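PDB 4EBZ: chitin elicitor receptor kinase 1 from Arabidopsis thaliana, which probably acts as a cell-surface receptor kinase for chitin, its LysM-containing ectodomain binding N-acetylglucosamine oligomers. Local coordinates for residues V83-T88 against I117-T122; F143-L148 against N181-V186. One frame throughout, in Å; residues are numbered along the deposited sequence.

Contact 1 (V83-T88 against I117-T122). With NAG (2-acetamido-2-deoxy-beta-D-glucopyranose), chain F; NAG (2-acetamido-2-deoxy-beta-D-glucopyranose), chain B; NAG (2-acetamido-2-deoxy-beta-D-glucopyranose), chain C.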
loop_
_atom_site.group_PDB
_atom_site.type_symbol
_atom_site.label_atom_id
_atom_site.label_comp_id
_atom_site.label_asym_id
_atom_site.label_seq_id
_atom_site.Cartn_x
_atom_site.Cartn_y
_atom_site.Cartn_z
ATOM N N VAL A 83 -2.487 16.864 -9.041
ATOM C CA VAL A 83 -2.066 16.551 -10.397
ATOM C C VAL A 83 -0.927 17.465 -10.878
ATOM O O VAL A 83 -0.920 18.657 -10.599
ATOM C CB VAL A 83 -3.296 16.638 -11.347
ATOM C CG1 VAL A 83 -2.890 16.603 -12.812
ATOM C CG2 VAL A 83 -4.297 15.491 -10.985
ATOM N N ARG A 84 0.040 16.879 -11.577
ATOM C CA ARG A 84 1.153 17.618 -12.159
ATOM C C ARG A 84 1.160 17.429 -13.670
ATOM O O ARG A 84 0.578 16.474 -14.197
ATOM C CB ARG A 84 2.490 17.121 -11.583
ATOM C CG ARG A 84 2.643 17.250 -10.065
ATOM C CD ARG A 84 3.806 16.380 -9.561
ATOM N NE ARG A 84 3.653 14.991 -10.013
ATOM C CZ ARG A 84 4.299 14.453 -11.050
ATOM N NH1 ARG A 84 4.063 13.189 -11.397
ATOM N NH2 ARG A 84 5.174 15.179 -11.748
ATOM N N GLN A 85 1.818 18.348 -14.376
ATOM C CA GLN A 85 1.935 18.252 -15.822
ATOM C C GLN A 85 2.261 16.838 -16.307
ATOM O O GLN A 85 3.169 16.194 -15.785
ATOM C CB GLN A 85 3.010 19.221 -16.321
ATOM C CG GLN A 85 3.187 19.203 -17.820
ATOM C CD GLN A 85 2.063 19.909 -18.533
ATOM O OE1 GLN A 85 1.728 19.578 -19.670
ATOM N NE2 GLN A 85 1.476 20.898 -17.868
ATOM N N GLU A 86 1.503 16.374 -17.303
ATOM C CA GLU A 86 1.722 15.080 -17.961
ATOM C C GLU A 86 1.199 13.869 -17.182
ATOM O O GLU A 86 1.321 12.731 -17.632
ATOM C CB GLU A 86 3.190 14.903 -18.339
ATOM C CG GLU A 86 3.760 16.162 -19.009
ATOM C CD GLU A 86 4.578 15.858 -20.237
ATOM O OE1 GLU A 86 5.504 15.024 -20.143
ATOM O OE2 GLU A 86 4.290 16.447 -21.300
ATOM N N ASP A 87 0.611 14.105 -16.021
ATOM C CA ASP A 87 -0.013 13.008 -15.300
ATOM C C ASP A 87 -1.184 12.449 -16.121
ATOM O O ASP A 87 -1.912 13.204 -16.797
ATOM C CB ASP A 87 -0.528 13.476 -13.942
ATOM C CG ASP A 87 0.564 13.563 -12.881
ATOM O OD1 ASP A 87 1.688 13.043 -13.106
ATOM O OD2 ASP A 87 0.282 14.155 -11.807
ATOM N N THR A 88 -1.378 11.135 -16.060
ATOM C CA THR A 88 -2.567 10.489 -16.636
ATOM C C THR A 88 -3.097 9.489 -15.622
ATOM O O THR A 88 -2.381 9.101 -14.701
ATOM C CB THR A 88 -2.258 9.723 -17.933
ATOM O OG1 THR A 88 -1.337 8.664 -17.650
ATOM C CG2 THR A 88 -1.684 10.662 -19.017
ATOM N N ILE A 117 -7.430 15.960 -17.553
ATOM C CA ILE A 117 -7.269 16.156 -16.120
ATOM C C ILE A 117 -6.554 17.493 -15.955
ATOM O O ILE A 117 -5.408 17.627 -16.378
ATOM C CB ILE A 117 -6.417 15.056 -15.516
ATOM C CG1 ILE A 117 -7.044 13.687 -15.829
ATOM C CG2 ILE A 117 -6.307 15.231 -13.982
ATOM C CD1 ILE A 117 -6.154 12.518 -15.430
ATOM N N PRO A 118 -7.223 18.488 -15.344
ATOM C CA PRO A 118 -6.626 19.838 -15.217
ATOM C C PRO A 118 -5.438 19.933 -14.255
ATOM O O PRO A 118 -5.337 19.180 -13.279
ATOM C CB PRO A 118 -7.781 20.701 -14.686
ATOM C CG PRO A 118 -8.936 19.779 -14.441
ATOM C CD PRO A 118 -8.505 18.366 -14.636
ATOM N N LEU A 119 -4.534 20.883 -14.520
ATOM C CA LEU A 119 -3.402 21.091 -13.629
ATOM C C LEU A 119 -3.923 21.532 -12.265
ATOM O O LEU A 119 -4.858 22.311 -12.185
ATOM C CB LEU A 119 -2.470 22.166 -14.208
ATOM C CG LEU A 119 -1.157 21.739 -14.885
ATOM C CD1 LEU A 119 -1.166 20.311 -15.410
ATOM C CD2 LEU A 119 -0.777 22.733 -15.970
ATOM N N SER A 120 -3.336 21.006 -11.198
ATOM C CA SER A 120 -3.806 21.325 -9.847
ATOM C C SER A 120 -5.197 20.769 -9.462
ATOM O O SER A 120 -5.682 21.035 -8.365
ATOM C CB SER A 120 -3.719 22.832 -9.575
ATOM O OG SER A 120 -2.370 23.227 -9.364
ATOM N N ALA A 121 -5.830 19.993 -10.339
ATOM C CA ALA A 121 -6.908 19.136 -9.862
ATOM C C ALA A 121 -6.381 18.245 -8.728
ATOM O O ALA A 121 -5.185 17.947 -8.665
ATOM C CB ALA A 121 -7.446 18.261 -10.986
ATOM N N THR A 122 -7.286 17.832 -7.845
ATOM C CA THR A 122 -6.989 16.784 -6.845
ATOM C C THR A 122 -7.712 15.524 -7.264
ATOM O O THR A 122 -8.901 15.568 -7.598
ATOM C CB THR A 122 -7.518 17.191 -5.470
ATOM O OG1 THR A 122 -6.907 18.431 -5.090
ATOM C CG2 THR A 122 -7.158 16.151 -4.430
HETATM C C1 NAG F . -3.927 17.581 -20.449
HETATM C C2 NAG F . -3.248 18.434 -19.377
HETATM C C3 NAG F . -3.984 19.761 -19.209
HETATM C C4 NAG F . -4.149 20.421 -20.569
HETATM C C5 NAG F . -4.729 19.491 -21.616
HETATM C C6 NAG F . -4.643 20.200 -22.969
HETATM C C7 NAG F . -2.079 17.211 -17.662
HETATM C C8 NAG F . -2.185 16.583 -16.300
HETATM N N2 NAG F . -3.224 17.701 -18.128
HETATM O O3 NAG F . -3.246 20.638 -18.388
HETATM O O4 NAG F . -5.000 21.549 -20.490
HETATM O O5 NAG F . -4.027 18.269 -21.687
HETATM O O6 NAG F . -5.533 19.513 -23.806
HETATM O O7 NAG F . -1.005 17.254 -18.288
HETATM C C1 NAG B . -3.358 12.699 -22.442
HETATM C C2 NAG B . -3.634 13.854 -23.404
HETATM C C3 NAG B . -3.122 15.148 -22.797
HETATM C C4 NAG B . -3.737 15.324 -21.416
HETATM C C5 NAG B . -3.532 14.077 -20.550
HETATM C C6 NAG B . -4.158 14.179 -19.148
HETATM C C7 NAG B . -3.737 13.228 -25.753
HETATM C C8 NAG B . -2.975 12.872 -26.999
HETATM N N2 NAG B . -3.022 13.641 -24.707
HETATM O O3 NAG B . -3.463 16.243 -23.636
HETATM O O4 NAG B . -3.111 16.428 -20.811
HETATM O O5 NAG B . -4.044 12.941 -21.218
HETATM O O6 NAG B . -5.529 14.511 -19.212
HETATM O O7 NAG B . -4.964 13.128 -25.732
HETATM C C1 NAG C . -3.734 7.449 -22.516
HETATM C C2 NAG C . -4.273 8.196 -21.293
HETATM C C3 NAG C . -4.683 9.627 -21.668
HETATM C C4 NAG C . -3.556 10.325 -22.420
HETATM C C5 NAG C . -3.034 9.447 -23.558
HETATM C C6 NAG C . -1.823 10.100 -24.215
HETATM C C7 NAG C . -5.360 7.031 -19.461
HETATM C C8 NAG C . -6.587 6.350 -18.916
HETATM N N2 NAG C . -5.402 7.453 -20.731
HETATM O O1 NAG C . -3.268 6.166 -22.156
HETATM O O3 NAG C . -4.979 10.395 -20.509
HETATM O O4 NAG C . -4.035 11.535 -22.980
HETATM O O5 NAG C . -2.669 8.158 -23.103
HETATM O O6 NAG C . -1.591 9.459 -25.449
HETATM O O7 NAG C . -4.360 7.196 -18.765
#

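Contact 2 (F143-L148 against N181-V186)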
loop_
_atom_site.group_PDB
_atom_site.type_symbol
_atom_site.label_atom_id
_atom_site.label_comp_id
_atom_site.label_asym_id
_atom_site.label_seq_id
_atom_site.Cartn_x
_atom_site.Cartn_y
_atom_site.Cartn_z
ATOM N N PHE A 143 -1.823 -5.641 8.206
ATOM C CA PHE A 143 -1.601 -6.193 6.876
ATOM C C PHE A 143 -0.993 -5.215 5.920
ATOM O O PHE A 143 -1.348 -4.037 5.915
ATOM C CB PHE A 143 -2.906 -6.731 6.276
ATOM C CG PHE A 143 -3.321 -7.995 6.921
ATOM C CD1 PHE A 143 -3.030 -9.210 6.315
ATOM C CD2 PHE A 143 -3.889 -7.972 8.188
ATOM C CE1 PHE A 143 -3.339 -10.421 6.967
ATOM C CE2 PHE A 143 -4.219 -9.190 8.849
ATOM C CZ PHE A 143 -3.940 -10.399 8.232
ATOM N N VAL A 144 -0.096 -5.748 5.093
ATOM C CA VAL A 144 0.522 -5.000 4.013
ATOM C C VAL A 144 -0.282 -5.231 2.746
ATOM O O VAL A 144 -0.548 -6.377 2.345
ATOM C CB VAL A 144 1.973 -5.501 3.744
ATOM C CG1 VAL A 144 2.592 -4.768 2.580
ATOM C CG2 VAL A 144 2.857 -5.411 5.013
ATOM N N THR A 145 -0.665 -4.126 2.109
ATOM C CA THR A 145 -1.232 -4.151 0.782
ATOM C C THR A 145 -0.059 -4.236 -0.188
ATOM O O THR A 145 0.704 -3.277 -0.345
ATOM C CB THR A 145 -2.043 -2.871 0.550
ATOM O OG1 THR A 145 -3.154 -2.884 1.453
ATOM C CG2 THR A 145 -2.597 -2.853 -0.900
ATOM N N TYR A 146 0.103 -5.405 -0.803
ATOM C CA TYR A 146 1.336 -5.750 -1.514
ATOM C C TYR A 146 1.104 -5.994 -3.014
ATOM O O TYR A 146 0.591 -7.032 -3.410
ATOM C CB TYR A 146 1.938 -7.003 -0.844
ATOM C CG TYR A 146 3.314 -7.439 -1.340
ATOM C CD1 TYR A 146 4.458 -7.227 -0.570
ATOM C CD2 TYR A 146 3.456 -8.073 -2.567
ATOM C CE1 TYR A 146 5.707 -7.642 -1.003
ATOM C CE2 TYR A 146 4.705 -8.487 -3.026
ATOM C CZ TYR A 146 5.817 -8.282 -2.235
ATOM O OH TYR A 146 7.051 -8.699 -2.678
ATOM N N PRO A 147 1.490 -5.027 -3.863
ATOM C CA PRO A 147 1.318 -5.243 -5.303
ATOM C C PRO A 147 2.369 -6.214 -5.816
ATOM O O PRO A 147 3.556 -5.995 -5.607
ATOM C CB PRO A 147 1.519 -3.829 -5.911
ATOM C CG PRO A 147 1.293 -2.867 -4.732
ATOM C CD PRO A 147 1.840 -3.628 -3.538
ATOM N N LEU A 148 1.916 -7.288 -6.456
ATOM C CA LEU A 148 2.798 -8.351 -6.938
ATOM C C LEU A 148 3.614 -7.883 -8.137
ATOM O O LEU A 148 3.121 -7.125 -8.975
ATOM C CB LEU A 148 1.965 -9.566 -7.369
ATOM C CG LEU A 148 1.296 -10.358 -6.255
ATOM C CD1 LEU A 148 0.365 -11.451 -6.875
ATOM C CD2 LEU A 148 2.365 -10.996 -5.334
ATOM N N ASN A 181 0.968 -9.525 -11.139
ATOM C CA ASN A 181 0.133 -8.330 -11.083
ATOM C C ASN A 181 -0.978 -8.427 -10.025
ATOM O O ASN A 181 -1.253 -9.499 -9.500
ATOM C CB ASN A 181 -0.460 -8.056 -12.466
ATOM C CG ASN A 181 -1.114 -9.270 -13.044
ATOM O OD1 ASN A 181 -2.093 -9.760 -12.491
ATOM N ND2 ASN A 181 -0.566 -9.790 -14.141
ATOM N N GLY A 182 -1.617 -7.307 -9.714
ATOM C CA GLY A 182 -2.666 -7.292 -8.712
ATOM C C GLY A 182 -2.096 -7.254 -7.304
ATOM O O GLY A 182 -0.891 -7.150 -7.128
ATOM N N ILE A 183 -2.954 -7.297 -6.293
ATOM C CA ILE A 183 -2.443 -7.180 -4.936
ATOM C C ILE A 183 -2.733 -8.423 -4.103
ATOM O O ILE A 183 -3.684 -9.133 -4.359
ATOM C CB ILE A 183 -2.922 -5.924 -4.192
ATOM C CG1 ILE A 183 -4.367 -6.045 -3.813
ATOM C CG2 ILE A 183 -2.616 -4.594 -4.983
ATOM C CD1 ILE A 183 -4.582 -5.670 -2.401
ATOM N N VAL A 184 -1.881 -8.665 -3.109
ATOM C CA VAL A 184 -2.177 -9.651 -2.075
ATOM C C VAL A 184 -1.996 -8.941 -0.733
ATOM O O VAL A 184 -1.294 -7.902 -0.651
ATOM C CB VAL A 184 -1.233 -10.883 -2.152
ATOM C CG1 VAL A 184 -1.577 -11.755 -3.386
ATOM C CG2 VAL A 184 0.245 -10.437 -2.178
ATOM N N TYR A 185 -2.639 -9.486 0.299
ATOM C CA TYR A 185 -2.488 -8.955 1.648
ATOM C C TYR A 185 -1.579 -9.869 2.437
ATOM O O TYR A 185 -1.856 -11.074 2.530
ATOM C CB TYR A 185 -3.843 -8.897 2.331
ATOM C CG TYR A 185 -4.799 -8.003 1.583
ATOM C CD1 TYR A 185 -4.582 -6.641 1.522
ATOM C CD2 TYR A 185 -5.900 -8.535 0.919
ATOM C CE1 TYR A 185 -5.461 -5.812 0.833
ATOM C CE2 TYR A 185 -6.774 -7.728 0.222
ATOM C CZ TYR A 185 -6.546 -6.365 0.185
ATOM O OH TYR A 185 -7.418 -5.553 -0.504
ATOM N N VAL A 186 -0.530 -9.283 3.014
ATOM C CA VAL A 186 0.504 -10.017 3.738
ATOM C C VAL A 186 0.623 -9.472 5.157
ATOM O O VAL A 186 0.769 -8.276 5.326
ATOM C CB VAL A 186 1.847 -9.762 3.032
ATOM C CG1 VAL A 186 3.013 -10.464 3.738
ATOM C CG2 VAL A 186 1.729 -10.163 1.528
HETATM O O HOH W 1 0.883 -5.391 -9.052
#

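Contact 1 (V83-T88 against I117-T122)
Val83 N gives the shortest hydrogen bond between the two loops, reaching Ala121 O at 2.9 Å. It is almost straight (176° at the hydrogen) and runs nearly along the C=O axis. The return bond, from Ser120 N to Val83 O at 3.4 Å, is weak. Beside this link the valine packs with both methyls. CG2 lies 3.6 Å from Ile117 CG2, the two side chains meeting at about a right angle. CG1, placed trans to the backbone N (chi1 168°), instead approaches C8 of the chain F NAG at 3.6 Å. The amide of Gln85, carried on a chain bent at chi2, crosses Leu119 with its NE2 against the CD2 methyl.

Both loops contain type II turns, Arg84-Asp87 and Pro118-Ala121. The first is closed by Asp87 N on Arg84 O and reinforced by Arg84 N, which donates to Asp87 OD2 at 2.7 Å from above the carboxylate plane; the same oxygen is hydrogen-bonded to Tyr81 OH. The turn leaves Glu86 N directed at O7 of the chain F NAG, 2.8 Å away. N2 of that sugar donates to Ile117 O on the other loop, also at 2.8 Å, so a single acetamido group bridges the two. Ile117 N holds O6 of the chain B NAG at 2.9 Å, and Thr88 lies against the chain C sugar while its OG1 caps Arg91 N. C1-O4 bonds join the sugars into one chitin chain. With chain F C8 surrounded by Val83 CG1, Arg84 O and Asp87 O, the loops form the carbohydrate-binding groove characteristic of a LysM domain.

Contact 2 (F143-L148 against N181-V186)
Val144 and Val186 form a hydrogen-bonded antiparallel pair: Val144 N reaches Val186 O at 2.7 Å, tilted 25° from the carbonyl plane, and the return bond measures 3.0 Å from Val186 N to Val144 O. Tyr146 and Val184 repeat the exchange, and Leu148 N closes the series on Gly182 O at 2.9 Å. The strand axes, 4.6 Å apart at closest approach and 159° between directions, agree with antiparallel pairing. Gly182 O is held further by a water that donates to it and to Leu148 O. Longer CA-H...O contacts fill in between, such as Tyr185 CA to Val144 O.

Apolar contacts dominate the face bearing Tyr146, Val184 and Val186. Tyr146 and Val184 lie side by side, and the tyrosine CB sits 4.0 Å from Val186 CG2. Leu148 crosses Val184 at about a right angle; Leu148 CD2 lies 3.8 Å from Val184 CG2, while its CD1 reaches Asn181 O at 3.6 Å; Ile157 of helix 154-161 touches the leucine too. Replacing Leu148 by alanine is likely to leave the Val184 methyls without this neighbour and to open a gap beside Ile157.

On the other face, Thr145 runs alongside Tyr185, and OG1 meets the ring edge in its plane, 3.8 Å from CE1. With OG1 trans to the carbonyl carbon (chi1 -65°), CG2 is left to touch Ile183 CD1; OG1 itself is hydrogen-bonded to Asn128 O. Backbone bonds thus fix the register, whereas the largely hydrocarbon side chains of Tyr146, Val186 and Leu148 seat the strand pair on helix 154-161.

How the contacts relate
Both segments of contact 1 precede those of contact 2 in the chain, and each contact belongs to its own LysM module. Their centres are about 27 Å apart and their nearest atoms about 16 Å, so they do not touch. A mixed six-stranded sheet connects them indirectly: loop 83-88 follows strand 74-82 and loop 117-122 leads into strand 122-128, at one side of the sheet, whereas strands 143-147 and 183-187 end its other side. In both cases two helices lie between the paired segments, as in the beta-alpha-alpha-beta LysM fold. Contact 1 joins the loops that hold chitin, lying well out from the chain centre; contact 2 pairs the strands of another module nearer to it.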